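Local coordinates for protein esterase (Rhizomucor miehei, PDB 4WY5) that probably hydrolyses carboxylic esters as a carboxylesterase of the alpha/beta hydrolase fold, in a thermophilic fungus, at residues D61-K66 with I131-A136; P7-Y12 with V299-Y304; A192-H197 with T239-T244; D77-V82 with S147-A152. All coordinates share one frame; numbering follows the deposited sequence.

Contact 1 of 4, residues D61-K66 with I131-A136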
# COMPACT_ATOMS: atom_id res chain seq x y z
N ASP A 61 -9.03 -26.19 24.91
CA ASP A 61 -8.88 -25.20 25.99
C ASP A 61 -10.19 -24.94 26.70
O ASP A 61 -10.46 -23.83 27.17
CB ASP A 61 -8.34 -23.87 25.42
CG ASP A 61 -7.74 -22.96 26.49
OD1 ASP A 61 -7.01 -23.47 27.36
OD2 ASP A 61 -8.00 -21.74 26.44
N GLY A 62 -11.04 -25.96 26.76
CA GLY A 62 -12.31 -25.84 27.45
C GLY A 62 -13.43 -25.26 26.62
O GLY A 62 -14.46 -24.86 27.18
N LYS A 63 -13.27 -25.21 25.30
CA LYS A 63 -14.37 -24.74 24.46
C LYS A 63 -14.63 -25.68 23.30
O LYS A 63 -13.76 -26.49 22.93
CB LYS A 63 -14.09 -23.33 23.95
CG LYS A 63 -13.96 -22.36 25.10
CD LYS A 63 -13.98 -20.92 24.69
CE LYS A 63 -13.98 -20.06 25.94
NZ LYS A 63 -12.73 -20.33 26.75
N THR A 64 -15.83 -25.58 22.73
CA THR A 64 -16.16 -26.31 21.51
C THR A 64 -16.20 -25.32 20.35
O THR A 64 -16.82 -24.26 20.45
CB THR A 64 -17.50 -27.09 21.63
OG1 THR A 64 -18.59 -26.17 21.83
CG2 THR A 64 -17.44 -28.08 22.81
N LEU A 65 -15.51 -25.66 19.27
CA LEU A 65 -15.31 -24.75 18.15
C LEU A 65 -15.84 -25.33 16.85
O LEU A 65 -15.89 -26.55 16.67
CB LEU A 65 -13.83 -24.44 17.99
CG LEU A 65 -13.05 -23.96 19.21
CD1 LEU A 65 -11.57 -23.99 18.91
CD2 LEU A 65 -13.48 -22.55 19.57
N LYS A 66 -16.21 -24.44 15.93
CA LYS A 66 -16.50 -24.83 14.56
C LYS A 66 -15.52 -24.13 13.62
O LYS A 66 -15.35 -22.90 13.68
CB LYS A 66 -17.95 -24.49 14.18
CG LYS A 66 -18.43 -25.18 12.89
CD LYS A 66 -19.81 -24.70 12.53
CE LYS A 66 -20.62 -24.48 13.81
NZ LYS A 66 -21.85 -23.65 13.59
N ILE A 131 -12.69 -13.66 21.55
CA ILE A 131 -11.23 -13.60 21.70
C ILE A 131 -10.71 -14.91 22.29
O ILE A 131 -9.69 -15.45 21.84
CB ILE A 131 -10.80 -12.44 22.62
CG1 ILE A 131 -11.12 -11.08 21.99
CG2 ILE A 131 -9.31 -12.51 22.92
CD1 ILE A 131 -10.80 -9.89 22.90
N GLU A 132 -11.46 -15.44 23.26
CA GLU A 132 -11.10 -16.68 23.92
C GLU A 132 -11.27 -17.89 22.99
O GLU A 132 -10.49 -18.85 23.07
CB GLU A 132 -11.92 -16.86 25.20
CG GLU A 132 -11.47 -15.94 26.35
CD GLU A 132 -12.40 -15.99 27.58
OE1 GLU A 132 -13.39 -16.76 27.58
OE2 GLU A 132 -12.11 -15.25 28.56
N GLU A 133 -12.26 -17.85 22.11
CA GLU A 133 -12.42 -18.91 21.13
C GLU A 133 -11.27 -18.90 20.13
O GLU A 133 -10.74 -19.95 19.74
CB GLU A 133 -13.77 -18.78 20.39
CG GLU A 133 -14.97 -19.23 21.22
CD GLU A 133 -16.31 -18.79 20.66
OE1 GLU A 133 -16.34 -17.84 19.85
OE2 GLU A 133 -17.35 -19.36 21.08
N ILE A 134 -10.84 -17.71 19.74
CA ILE A 134 -9.85 -17.62 18.69
C ILE A 134 -8.49 -18.05 19.25
O ILE A 134 -7.69 -18.72 18.55
CB ILE A 134 -9.82 -16.21 18.08
CG1 ILE A 134 -11.18 -15.93 17.42
CG2 ILE A 134 -8.68 -16.08 17.08
CD1 ILE A 134 -11.40 -14.51 17.02
N TYR A 135 -8.25 -17.74 20.52
CA TYR A 135 -7.05 -18.23 21.18
C TYR A 135 -7.07 -19.76 21.24
O TYR A 135 -6.06 -20.42 20.96
CB TYR A 135 -6.90 -17.62 22.59
CG TYR A 135 -5.75 -18.21 23.40
CD1 TYR A 135 -4.43 -17.90 23.11
CD2 TYR A 135 -6.00 -19.10 24.46
CE1 TYR A 135 -3.38 -18.44 23.85
CE2 TYR A 135 -4.97 -19.64 25.21
CZ TYR A 135 -3.66 -19.31 24.90
OH TYR A 135 -2.64 -19.85 25.64
N ALA A 136 -8.23 -20.33 21.56
CA ALA A 136 -8.36 -21.78 21.65
C ALA A 136 -8.20 -22.46 20.29
O ALA A 136 -7.66 -23.56 20.20
CB ALA A 136 -9.69 -22.16 22.27
O HOH W 1 -9.92 -20.42 25.69
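Lys63 and Leu65, on the same side of strand 63-66, reach helix 131-136 by different chemistry. The aliphatic part of the lysine passes at about a right angle over Glu133, CD lying 4.0 Å from CG of the glutamate. Beyond it the chain is extended until its last torsion turns the ammonium group aside (chi4 60°), to a water, while CE and NZ lie equally near Glu132 OE1. Lys63 NZ stands 3.7 Å from Glu132 OE1, a long salt bridge, probably a weak electrostatic attraction. The water gives the ammonium group a closer partner: it accepts from Lys63 NZ at 3.0 Å and donates to Glu132 O, joining the strand side chain to the helix backbone. Leucine suits the deeper position, where its branches divide: CD2 rests 3.9 Å from Glu133 CB, and CD1 lies against the backbone of Ala136. The small Ala136 lets the turn come close, its CB meeting Asp61 CB at 3.8 Å. Asp61 OD2 also lies at the edge of the Tyr135 ring. Further out, Glu133 turns its carboxylate away to Ser120, and Ser60 bonds to Ala136 O. The strand and helix axes approach to 9.1 Å at 80°. Helix 129-143 thus lies across the start of strand 63-71, next to strand 52-60 in the sheet, while Ile131 and Ile134 of the helix pack against helix 162-176.

Contact 2 of 4, residues P7-Y12 with V299-Y304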
# COMPACT_ATOMS: atom_id res chain seq x y z
N PRO A 7 -13.69 12.56 -3.48
CA PRO A 7 -14.36 11.55 -4.32
C PRO A 7 -14.17 10.10 -3.84
O PRO A 7 -13.11 9.74 -3.28
CB PRO A 7 -13.69 11.74 -5.70
CG PRO A 7 -13.12 13.13 -5.69
CD PRO A 7 -12.77 13.43 -4.25
N ILE A 8 -15.20 9.28 -4.06
CA ILE A 8 -15.10 7.83 -3.87
C ILE A 8 -15.33 7.14 -5.22
O ILE A 8 -15.96 7.71 -6.11
CB ILE A 8 -16.11 7.31 -2.81
CG1 ILE A 8 -17.55 7.61 -3.25
CG2 ILE A 8 -15.84 7.92 -1.44
CD1 ILE A 8 -18.63 7.02 -2.32
N HIS A 9 -14.86 5.90 -5.35
CA HIS A 9 -15.05 5.14 -6.59
C HIS A 9 -16.56 4.91 -6.87
O HIS A 9 -17.33 4.62 -5.95
CB HIS A 9 -14.30 3.80 -6.51
CG HIS A 9 -14.18 3.08 -7.82
ND1 HIS A 9 -15.25 2.45 -8.43
CD2 HIS A 9 -13.11 2.88 -8.63
CE1 HIS A 9 -14.84 1.90 -9.56
NE2 HIS A 9 -13.55 2.14 -9.71
N PRO A 10 -16.97 5.08 -8.14
CA PRO A 10 -18.37 4.92 -8.56
C PRO A 10 -19.04 3.64 -8.05
O PRO A 10 -20.22 3.68 -7.73
CB PRO A 10 -18.27 4.90 -10.09
CG PRO A 10 -17.07 5.74 -10.39
CD PRO A 10 -16.11 5.55 -9.24
N VAL A 11 -18.30 2.53 -7.96
CA VAL A 11 -18.86 1.29 -7.43
C VAL A 11 -19.32 1.45 -5.98
O VAL A 11 -20.36 0.91 -5.60
CB VAL A 11 -17.85 0.12 -7.53
CG1 VAL A 11 -18.20 -1.01 -6.57
CG2 VAL A 11 -17.78 -0.40 -8.97
N TYR A 12 -18.58 2.21 -5.18
CA TYR A 12 -18.93 2.42 -3.76
C TYR A 12 -20.09 3.39 -3.67
O TYR A 12 -20.97 3.26 -2.80
CB TYR A 12 -17.74 2.96 -2.96
CG TYR A 12 -16.54 2.04 -3.02
CD1 TYR A 12 -16.69 0.65 -2.98
CD2 TYR A 12 -15.26 2.54 -3.20
CE1 TYR A 12 -15.61 -0.20 -3.08
CE2 TYR A 12 -14.16 1.71 -3.30
CZ TYR A 12 -14.33 0.33 -3.24
OH TYR A 12 -13.24 -0.50 -3.34
N VAL A 299 -18.13 -6.34 -6.87
CA VAL A 299 -17.63 -5.79 -8.11
C VAL A 299 -16.22 -5.24 -7.92
O VAL A 299 -16.01 -4.30 -7.14
CB VAL A 299 -18.54 -4.68 -8.65
CG1 VAL A 299 -18.01 -4.16 -9.99
CG2 VAL A 299 -19.95 -5.22 -8.83
N GLU A 300 -15.27 -5.82 -8.65
CA GLU A 300 -13.85 -5.49 -8.52
C GLU A 300 -13.52 -4.01 -8.82
O GLU A 300 -14.06 -3.41 -9.76
CB GLU A 300 -13.03 -6.41 -9.44
CG GLU A 300 -11.54 -6.22 -9.33
CD GLU A 300 -10.76 -7.32 -10.05
OE1 GLU A 300 -10.26 -7.06 -11.16
OE2 GLU A 300 -10.66 -8.43 -9.49
N THR A 301 -12.66 -3.42 -7.99
CA THR A 301 -12.17 -2.05 -8.16
C THR A 301 -10.66 -2.05 -8.09
O THR A 301 -10.08 -2.99 -7.55
CB THR A 301 -12.68 -1.12 -7.06
OG1 THR A 301 -12.16 -1.57 -5.79
CG2 THR A 301 -14.20 -1.08 -7.07
N PRO A 302 -10.01 -0.99 -8.59
CA PRO A 302 -8.54 -0.99 -8.49
C PRO A 302 -8.02 -1.11 -7.05
O PRO A 302 -6.93 -1.68 -6.87
CB PRO A 302 -8.13 0.37 -9.08
CG PRO A 302 -9.26 0.72 -10.02
CD PRO A 302 -10.51 0.14 -9.40
N GLN A 303 -8.77 -0.63 -6.06
CA GLN A 303 -8.30 -0.75 -4.68
C GLN A 303 -8.58 -2.15 -4.10
O GLN A 303 -7.84 -2.59 -3.22
CB GLN A 303 -8.88 0.36 -3.77
CG GLN A 303 -10.26 0.90 -4.06
CD GLN A 303 -10.30 1.93 -5.18
OE1 GLN A 303 -10.52 1.58 -6.34
NE2 GLN A 303 -10.11 3.21 -4.84
N TYR A 304 -9.60 -2.87 -4.58
CA TYR A 304 -9.77 -4.26 -4.13
C TYR A 304 -8.57 -5.10 -4.60
O TYR A 304 -8.01 -5.89 -3.83
CB TYR A 304 -11.07 -4.91 -4.66
CG TYR A 304 -11.14 -6.41 -4.33
CD1 TYR A 304 -11.67 -6.85 -3.11
CD2 TYR A 304 -10.61 -7.36 -5.21
CE1 TYR A 304 -11.71 -8.20 -2.79
CE2 TYR A 304 -10.63 -8.72 -4.90
CZ TYR A 304 -11.18 -9.13 -3.68
OH TYR A 304 -11.22 -10.46 -3.35
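The chains of His9-Tyr12 and Val299-Tyr304 meet just where each enters a helix, with the CA atoms of Val11 and Val299 7.2 Å apart. His9 and Thr301 hold the two N-cap positions, and they also touch: the methyl CG2 of Thr301 sits over one face of the imidazole, a CH-pi contact 4.0 Å from the ring centroid. Pro10 CD lies against the opposite face, and the proline ring suits a first helical turn because it needs no N-H there. At the edge, His9 ND1 accepts from Val11 N, which lies close to the ring plane; this capping bond fixes the ring's rotation. The hydroxyl of Thr301 has two partners. Its chi1 of 63° sends OG1 toward Tyr12, where it donates to Tyr12 OH at 2.9 Å, and the same oxygen accepts from Tyr304 N at 3.1 Å. The methyl is left to meet His9 and Val11. Gln303 CG touches the edge of the Tyr12 ring near its hydroxyl, while Val11 CG2 meets Val299 CG1 at 3.9 Å on the more exposed side. Thr301 OG1 therefore works as both donor and acceptor: its proton goes to Tyr12 OH, and the same oxygen takes the N-H of Tyr304, capping helix 302-319.

Contact 3 of 4, residues A192-H197 with T239-T244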
# COMPACT_ATOMS: atom_id res chain seq x y z
N ALA A 192 -11.54 -1.20 14.36
CA ALA A 192 -12.16 -0.27 15.30
C ALA A 192 -11.38 -0.30 16.60
O ALA A 192 -11.05 -1.39 17.08
CB ALA A 192 -13.62 -0.64 15.54
N THR A 193 -11.05 0.87 17.17
CA THR A 193 -10.19 0.92 18.36
C THR A 193 -10.62 1.83 19.54
O THR A 193 -10.13 1.65 20.66
CB THR A 193 -8.77 1.38 17.98
OG1 THR A 193 -8.80 2.76 17.57
CG2 THR A 193 -8.19 0.51 16.87
N ALA A 194 -11.52 2.79 19.30
CA ALA A 194 -11.74 3.90 20.25
C ALA A 194 -12.76 3.68 21.38
O ALA A 194 -13.82 3.07 21.18
CB ALA A 194 -12.17 5.14 19.47
N VAL A 195 -12.44 4.20 22.57
CA VAL A 195 -13.43 4.31 23.65
C VAL A 195 -14.52 5.28 23.22
O VAL A 195 -15.70 5.00 23.33
CB VAL A 195 -12.83 4.81 24.98
CG1 VAL A 195 -13.90 4.79 26.06
CG2 VAL A 195 -11.68 3.93 25.41
N SER A 196 -14.10 6.44 22.72
CA SER A 196 -15.01 7.46 22.21
C SER A 196 -14.61 7.88 20.79
O SER A 196 -13.51 8.38 20.57
CB SER A 196 -15.01 8.67 23.15
OG SER A 196 -15.72 9.75 22.58
N HIS A 197 -15.53 7.71 19.84
CA HIS A 197 -15.22 7.96 18.43
C HIS A 197 -15.27 9.44 18.04
O HIS A 197 -14.59 9.85 17.10
CB HIS A 197 -16.18 7.16 17.51
CG HIS A 197 -16.10 5.67 17.66
ND1 HIS A 197 -15.07 4.91 17.13
CD2 HIS A 197 -16.93 4.79 18.28
CE1 HIS A 197 -15.28 3.64 17.42
NE2 HIS A 197 -16.40 3.54 18.11
N THR A 239 -11.34 -2.14 23.90
CA THR A 239 -11.09 -0.92 23.15
C THR A 239 -9.58 -0.68 23.09
O THR A 239 -8.99 -0.07 24.00
CB THR A 239 -11.83 0.30 23.78
OG1 THR A 239 -11.49 0.42 25.16
CG2 THR A 239 -13.35 0.14 23.63
N LEU A 240 -8.98 -1.17 22.00
CA LEU A 240 -7.54 -1.14 21.72
C LEU A 240 -6.85 0.22 21.97
O LEU A 240 -5.67 0.28 22.30
CB LEU A 240 -7.31 -1.55 20.25
CG LEU A 240 -7.12 -2.99 19.74
CD1 LEU A 240 -6.67 -3.95 20.82
CD2 LEU A 240 -8.35 -3.52 19.00
N GLU A 241 -7.59 1.31 21.80
CA GLU A 241 -7.03 2.64 22.00
C GLU A 241 -6.42 2.84 23.41
O GLU A 241 -5.52 3.66 23.59
CB GLU A 241 -8.12 3.67 21.74
CG GLU A 241 -7.74 5.10 21.85
CD GLU A 241 -8.97 5.95 21.98
OE1 GLU A 241 -9.96 5.45 22.56
OE2 GLU A 241 -8.96 7.10 21.48
N LEU A 242 -6.88 2.05 24.38
CA LEU A 242 -6.42 2.16 25.76
C LEU A 242 -5.06 1.51 26.03
O LEU A 242 -4.49 1.68 27.11
CB LEU A 242 -7.45 1.56 26.73
CG LEU A 242 -8.81 2.27 26.80
CD1 LEU A 242 -9.78 1.59 27.79
CD2 LEU A 242 -8.61 3.75 27.13
N ALA A 243 -4.55 0.77 25.06
CA ALA A 243 -3.32 -0.00 25.26
C ALA A 243 -2.14 0.88 25.64
O ALA A 243 -1.94 1.95 25.06
CB ALA A 243 -3.00 -0.82 24.02
N THR A 244 -1.36 0.43 26.62
CA THR A 244 -0.14 1.12 27.03
C THR A 244 1.03 0.74 26.14
O THR A 244 0.95 -0.22 25.36
CB THR A 244 0.28 0.77 28.46
OG1 THR A 244 0.68 -0.61 28.50
CG2 THR A 244 -0.84 1.04 29.46
O HOH W 2 -11.48 -1.76 19.85
O HOH W 3 -11.66 7.74 22.55
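Glu241 joins the two loops through both its backbone and its side chain. Its N-H donates to Thr193 O at 2.8 Å, arriving 30° out of the carbonyl plane. The carboxylate then reaches past Ala194, with CG anti to the backbone N (chi1 -178°) and the chain extended, until OE1 receives Val195 N at 2.8 Å, meeting it almost head-on, in line with the bond from CD. A water accepts from Ser196 N and probably donates to OE1, so that Val195 N reaches the carboxylate directly and Ser196 N probably through the water. OE2 is taken by Tyr200 outside the segments. Glutamate fits here because it has the length to span the gap and two oxygens to share. Another water donates to Ala192 O at 2.8 Å and accepts a weak bond from Leu240 N; Ala192 O is bonded by Thr165 as well. The N-H groups of Thr193 and Ala194 go to Glu267. Apolar contacts fill in beside these bonds, with Val195 CG2 lying 3.5 Å from Leu242 CD2 and Thr193 CB against Leu240 CB. In 240-242 the bond from Leu242 N to Thr239 O marks a 3-10 turn. The arrangement is one of loop against loop beyond strand 185-189 of an alpha/beta hydrolase, with Ala192 near a probable Ser161-His292-Asp262 triad.

Contact 4 of 4, residues D77-V82 with S147-A152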
# COMPACT_ATOMS: atom_id res chain seq x y z
N ASP A 77 -0.98 -33.06 -0.47
CA ASP A 77 0.21 -33.80 0.01
C ASP A 77 1.40 -32.90 0.34
O ASP A 77 2.41 -33.36 0.87
CB ASP A 77 0.66 -34.83 -1.03
CG ASP A 77 -0.28 -36.03 -1.14
OD1 ASP A 77 -1.33 -36.08 -0.45
OD2 ASP A 77 0.05 -36.94 -1.94
N GLN A 78 1.31 -31.62 -0.01
CA GLN A 78 2.34 -30.65 0.30
C GLN A 78 2.09 -29.93 1.64
O GLN A 78 0.95 -29.62 1.99
CB GLN A 78 2.46 -29.62 -0.84
CG GLN A 78 2.80 -30.25 -2.20
CD GLN A 78 2.72 -29.26 -3.37
OE1 GLN A 78 1.92 -28.32 -3.36
NE2 GLN A 78 3.54 -29.49 -4.40
N ILE A 79 3.18 -29.65 2.36
CA ILE A 79 3.11 -28.95 3.64
C ILE A 79 3.11 -27.43 3.44
O ILE A 79 4.03 -26.88 2.83
CB ILE A 79 4.28 -29.35 4.55
CG1 ILE A 79 4.25 -30.86 4.81
CG2 ILE A 79 4.22 -28.59 5.87
CD1 ILE A 79 5.37 -31.33 5.72
N LEU A 80 2.08 -26.77 3.93
CA LEU A 80 1.88 -25.34 3.68
C LEU A 80 1.96 -24.48 4.93
O LEU A 80 1.75 -24.96 6.04
CB LEU A 80 0.51 -25.12 3.03
CG LEU A 80 0.41 -25.04 1.51
CD1 LEU A 80 1.24 -26.13 0.85
CD2 LEU A 80 -1.06 -25.17 1.09
N PRO A 81 2.26 -23.18 4.75
CA PRO A 81 2.05 -22.24 5.86
C PRO A 81 0.55 -22.04 6.14
O PRO A 81 -0.29 -22.46 5.33
CB PRO A 81 2.71 -20.94 5.35
CG PRO A 81 2.86 -21.13 3.85
CD PRO A 81 3.00 -22.60 3.62
N VAL A 82 0.21 -21.45 7.29
CA VAL A 82 -1.19 -21.37 7.72
C VAL A 82 -1.63 -19.92 8.03
O VAL A 82 -0.84 -19.11 8.55
CB VAL A 82 -1.44 -22.31 8.95
CG1 VAL A 82 -0.57 -21.92 10.15
CG2 VAL A 82 -2.92 -22.35 9.33
N SER A 147 -1.79 -33.59 11.01
CA SER A 147 -3.02 -34.07 10.40
C SER A 147 -3.61 -33.02 9.46
O SER A 147 -4.47 -33.34 8.64
CB SER A 147 -4.04 -34.48 11.47
OG SER A 147 -4.75 -33.37 12.00
N LEU A 148 -3.17 -31.77 9.59
CA LEU A 148 -3.59 -30.69 8.69
C LEU A 148 -2.57 -30.44 7.57
O LEU A 148 -2.82 -29.64 6.66
CB LEU A 148 -3.81 -29.39 9.47
CG LEU A 148 -4.99 -29.33 10.45
CD1 LEU A 148 -4.72 -28.32 11.55
CD2 LEU A 148 -6.29 -28.96 9.72
N ASN A 149 -1.41 -31.09 7.67
CA ASN A 149 -0.32 -30.91 6.71
C ASN A 149 0.13 -29.44 6.58
O ASN A 149 0.24 -28.90 5.48
CB ASN A 149 -0.72 -31.47 5.34
CG ASN A 149 0.08 -32.70 4.94
OD1 ASN A 149 0.94 -33.16 5.71
ND2 ASN A 149 -0.19 -33.25 3.75
N ILE A 150 0.43 -28.81 7.72
CA ILE A 150 0.91 -27.43 7.76
C ILE A 150 2.16 -27.28 8.61
O ILE A 150 2.42 -28.09 9.51
CB ILE A 150 -0.15 -26.46 8.35
CG1 ILE A 150 -0.48 -26.85 9.79
CG2 ILE A 150 -1.40 -26.39 7.49
CD1 ILE A 150 -1.05 -25.71 10.57
N ASN A 151 2.94 -26.23 8.32
CA ASN A 151 4.04 -25.82 9.20
C ASN A 151 3.47 -24.85 10.22
O ASN A 151 3.32 -23.66 9.92
CB ASN A 151 5.17 -25.16 8.39
CG ASN A 151 6.35 -24.77 9.25
OD1 ASN A 151 6.37 -25.01 10.46
ND2 ASN A 151 7.36 -24.18 8.62
N ALA A 152 3.19 -25.34 11.42
CA ALA A 152 2.46 -24.53 12.40
C ALA A 152 3.27 -23.34 12.89
O ALA A 152 2.71 -22.41 13.46
CB ALA A 152 2.02 -25.39 13.57
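Leu80 and Ile150 pair as neighbours in a short parallel bridge, their CA atoms 4.7 Å apart, and this is the tight part of the contact. Leu80 bonds to the two residues flanking Ile150: its N donates to Asn149 O at 3.2 Å and its O accepts from Asn151 N at 2.9 Å. Ile150 CA also comes within 3.1 Å of Leu80 O as a CA-H...O contact. Deeper in, Ile150 CD1 packs against Val82, 3.8 Å from its CB. A chi1 of 61° tucks CG1 of Ile150 over its own backbone, and CD1 extends from it to the valine. Beta-branched residues suit these strand positions, and Val113 and Val141 add to the apolar surroundings of Ile150. Toward Asp77 and Gln78 the contact loosens at the exposed end. Ile79 lays CG2 over the backbone, 3.6 Å from Asn151 N, and its CG1 is 4.1 Å from Asn149 OD1. Asparagine fits position 149, where the chain leaves the helix with positive phi; its ND2 bonds to Glu76 O, just before the segment. Asn149 O takes a second bond from Arg71, which also reaches Gln78 O. A cationic guanidinium thus joins two backbone carbonyls at the outer end and probably steadies them electrostatically.

Overall arrangement
From the N terminus, contact 2 opens first and closes last: its partner at 299-304 begins the final helix, so the loop it closes holds the other three. Inside it, contact 1 ties strand 63-71 to helix 129-143, and contact 4 pairs strand 80-86 with the short strand 150-151 just after helix 145-148. Their segments alternate, so these two loops cross; both reach the same sheet, with centres about 21 Å apart. Contact 3 follows in series, joining loops after strand 185-189 and before helix 245-248. Contacts 1 and 2 lie on opposite sides of the chain's centre, as do contacts 3 and 4.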